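Local coordinates for protein beta-N-acetylhexosaminidase (Mycobacterium smegmatis, PDB 4YYF) that probably hydrolyses terminal non-reducing N-acetyl-D-hexosamine residues from N-acetyl-beta-D-hexosaminides, as a member of glycoside hydrolase family 3, at residues Y189-G192 with L193-A196; P179-V182 with T183-G187. The protein carries 1 engineered substitution. One frame throughout, in Å; residues are numbered along the deposited sequence.

Interaction 1. Residues Y189-G192 with L193-A196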
# COMPACT_ATOMS: atom_id res chain seq x y z
N TYR A 189 15.80 4.46 2.40
CA TYR A 189 14.60 5.04 2.99
C TYR A 189 13.77 3.92 3.63
O TYR A 189 13.25 4.08 4.74
CB TYR A 189 13.77 5.84 1.96
CG TYR A 189 12.91 6.92 2.61
CD1 TYR A 189 11.70 6.60 3.20
CD2 TYR A 189 13.33 8.25 2.65
CE1 TYR A 189 10.91 7.59 3.83
CE2 TYR A 189 12.55 9.24 3.27
CZ TYR A 189 11.35 8.89 3.84
OH TYR A 189 10.58 9.86 4.46
N ALA A 190 13.65 2.80 2.94
CA ALA A 190 12.86 1.67 3.45
C ALA A 190 13.51 1.12 4.72
O ALA A 190 12.82 0.77 5.68
CB ALA A 190 12.70 0.58 2.39
N ARG A 191 14.84 1.07 4.72
CA ARG A 191 15.59 0.51 5.83
C ARG A 191 15.41 1.38 7.09
O ARG A 191 15.29 0.87 8.20
CB ARG A 191 17.08 0.35 5.44
CG ARG A 191 17.93 -0.40 6.45
CD ARG A 191 19.29 -0.80 5.86
NE ARG A 191 19.91 0.26 5.06
CZ ARG A 191 20.82 1.12 5.52
NH1 ARG A 191 21.24 1.06 6.78
NH2 ARG A 191 21.31 2.05 4.70
N GLY A 192 15.37 2.70 6.88
CA GLY A 192 15.16 3.65 7.97
C GLY A 192 13.79 3.48 8.59
O GLY A 192 13.65 3.43 9.81
N LEU A 193 12.77 3.37 7.74
CA LEU A 193 11.40 3.15 8.23
C LEU A 193 11.32 1.84 8.99
O LEU A 193 10.78 1.79 10.10
CB LEU A 193 10.41 3.12 7.06
CG LEU A 193 10.15 4.43 6.32
CD1 LEU A 193 9.17 4.18 5.18
CD2 LEU A 193 9.61 5.51 7.25
N ARG A 194 11.86 0.79 8.39
CA ARG A 194 11.88 -0.55 8.98
C ARG A 194 12.57 -0.54 10.34
O ARG A 194 12.09 -1.15 11.31
CB ARG A 194 12.60 -1.52 8.00
CG ARG A 194 12.94 -2.91 8.51
CD ARG A 194 13.58 -3.76 7.37
NE ARG A 194 12.78 -3.61 6.15
CZ ARG A 194 13.20 -3.10 5.00
NH1 ARG A 194 12.34 -2.96 4.00
NH2 ARG A 194 14.48 -2.75 4.84
N ASP A 195 13.71 0.14 10.44
CA ASP A 195 14.43 0.17 11.73
C ASP A 195 13.69 0.99 12.80
O ASP A 195 13.94 0.81 14.00
CB ASP A 195 15.87 0.69 11.55
CG ASP A 195 16.77 -0.31 10.83
OD1 ASP A 195 16.35 -1.48 10.67
OD2 ASP A 195 17.90 0.06 10.41
N ALA A 196 12.80 1.86 12.37
CA ALA A 196 11.90 2.57 13.29
C ALA A 196 10.72 1.68 13.71
O ALA A 196 10.00 2.00 14.66
CB ALA A 196 11.37 3.86 12.65

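Interaction 2. Residues P179-V182 with T183-G187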
# COMPACT_ATOMS: atom_id res chain seq x y z
N PRO A 179 17.79 3.26 -12.26
CA PRO A 179 17.28 2.23 -11.34
C PRO A 179 18.28 1.92 -10.22
O PRO A 179 17.86 1.53 -9.14
CB PRO A 179 17.13 0.99 -12.23
CG PRO A 179 17.12 1.49 -13.63
CD PRO A 179 17.95 2.75 -13.64
N ALA A 180 19.57 2.06 -10.49
CA ALA A 180 20.58 1.75 -9.47
C ALA A 180 20.55 2.81 -8.37
O ALA A 180 20.75 2.51 -7.19
CB ALA A 180 21.97 1.65 -10.10
N VAL A 181 20.29 4.05 -8.77
CA VAL A 181 20.12 5.14 -7.81
C VAL A 181 18.86 4.94 -6.98
O VAL A 181 18.88 5.13 -5.76
CB VAL A 181 20.10 6.51 -8.51
CG1 VAL A 181 19.75 7.62 -7.52
CG2 VAL A 181 21.45 6.78 -9.15
N VAL A 182 17.77 4.54 -7.63
CA VAL A 182 16.54 4.26 -6.90
C VAL A 182 16.78 3.17 -5.87
O VAL A 182 16.40 3.30 -4.70
CB VAL A 182 15.37 3.88 -7.83
CG1 VAL A 182 14.19 3.34 -7.01
CG2 VAL A 182 14.94 5.08 -8.66
N THR A 183 17.44 2.09 -6.29
CA THR A 183 17.70 0.98 -5.37
C THR A 183 18.47 1.43 -4.14
O THR A 183 18.10 1.11 -3.01
CB THR A 183 18.47 -0.14 -6.08
OG1 THR A 183 17.71 -0.58 -7.21
CG2 THR A 183 18.71 -1.31 -5.12
N GLU A 184 19.54 2.20 -4.35
CA GLU A 184 20.32 2.70 -3.23
C GLU A 184 19.51 3.60 -2.31
O GLU A 184 19.47 3.38 -1.10
CB GLU A 184 21.56 3.45 -3.73
CG GLU A 184 22.57 3.73 -2.64
CD GLU A 184 23.69 4.63 -3.11
OE1 GLU A 184 23.63 5.13 -4.25
OE2 GLU A 184 24.64 4.84 -2.32
N TYR A 185 18.85 4.61 -2.87
CA TYR A 185 18.18 5.61 -2.05
C TYR A 185 16.85 5.14 -1.47
O TYR A 185 16.59 5.31 -0.27
CB TYR A 185 18.05 6.94 -2.80
CG TYR A 185 19.33 7.73 -2.80
CD1 TYR A 185 20.36 7.42 -3.68
CD2 TYR A 185 19.51 8.77 -1.89
CE1 TYR A 185 21.55 8.14 -3.66
CE2 TYR A 185 20.70 9.49 -1.87
CZ TYR A 185 21.71 9.17 -2.75
OH TYR A 185 22.87 9.90 -2.71
N ALA A 186 15.99 4.54 -2.30
CA ALA A 186 14.75 4.00 -1.75
C ALA A 186 15.05 2.88 -0.75
O ALA A 186 14.36 2.71 0.25
CB ALA A 186 13.83 3.50 -2.85
N GLY A 187 16.08 2.10 -1.05
CA GLY A 187 16.49 1.04 -0.14
C GLY A 187 16.86 1.59 1.23
O GLY A 187 16.48 1.03 2.27

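Interaction 1. Residues Y189-G192 with L193-A196
Leu-193 and Arg-194 hydrogen-bond back to Tyr-189 and Ala-190 toward the C-terminal end of helix 179-196, one of the helices around the sheet of the TIM-barrel-like family 3 domain. Four successive i to i+4 backbone bonds satisfy the carbonyls of residues 189-192. The bond from Leu-193 N to Tyr-189 O is 3.1 Å long and nearly straight, at 166°, whereas Ala-196 N meets Gly-192 O at a more bent 139°. Three polar side-chain ends find partners outside the turn: Tyr-189 OH bonds to Gln-120, Arg-194 NE to the carbonyl of Pro-244, and Asp-195 OD2 to the hydroxyl of Tyr-136. Arg-194, with CG anti to its own N (chi1 170°) and the chain bent at chi3, folds back along the helix. Its guanidinium thus sits over Ala-190 O, 3.9 Å from Arg-194 CZ, so this oxygen has the backbone N-H as its bonded donor and a cationic face nearby that may polarise it further. Arg-191 and Asp-195 run side by side without a salt bridge; Arg-191 NH1 stays 5.0 Å from Asp-195 OD2. On the buried flank, Leu-193 packs against Tyr-189 beside Met-146 of helix 132-148 and Pro-200 of strand 199-205. There Leu-193 CD1 approaches the edge of the phenol ring, 4.0 Å from Tyr-189 CD1.

Interaction 2. Residues P179-V182 with T183-G187
Thr-183 folds its hydroxyl back onto the carbonyl of Pro-179, one turn earlier in the helix. OG1 stands beside its own backbone N (chi1 -58°), which brings Thr-183 OG1 to 2.9 Å from Pro-179 O. Thr-183 N binds Pro-179 O as well, and the two donors reach this oxygen from opposite faces of the carbonyl plane. Two bonds thus grip Pro-179 O, and the one from OG1 helps hold the side chain in its chi1 setting; the threonine also touches Pro-235 and Thr-238 of helix 234-239. Val-181 and Tyr-185 lie alongside each other and point the same way. The CG1 branch of Val-181, anti to the backbone N, lies 3.9 Å from Tyr-185 CD1. The same ring carbon, Tyr-185 CD1, comes within 3.4 Å of Val-181 O, which lies at the ring edge and in its plane. The phenol then extends past Val-135 of helix 132-148, and its OH bonds to the carbonyl of Lys-130. On the buried side Val-182 CG1 and Ala-186 CB are 4.2 Å apart, with Val-182 facing Pro-235 and Ala-186 set against Val-159 and Phe-175. Backbone bonds from Glu-184 N to Ala-180 O and from Ala-186 N to Val-182 O continue the i to i+4 pattern. Proline in the first turn, followed by a threonine hydroxyl bonded to the i-4 carbonyl, is a familiar feature of alpha-helices, here in a helix on the outside of the TIM-barrel-like domain.

How the interactions relate
Both contacts belong to helix 179-196: interaction 2 forms its opening turns, interaction 1 lies toward its C-terminal end, and their centres are about 14 Å apart. They follow in series along the chain, with Gly-187 and Tyr-189 separated by a single residue. Shared surroundings tie them together, because Tyr-185 and Tyr-189 both touch Val-135 of helix 132-148 and also Phe-175. The remaining neighbours differ: Pro-179, Val-182 and Thr-183 pack on helix 234-239, whereas Ala-190, Leu-193 and Arg-194 meet Pro-200 at strand 199-205. The centre of interaction 2 lies about 19 Å, and that of interaction 1 about 16 Å, from the centre of the chain; neither includes Ala-347 or Ser-351 of the sodium site.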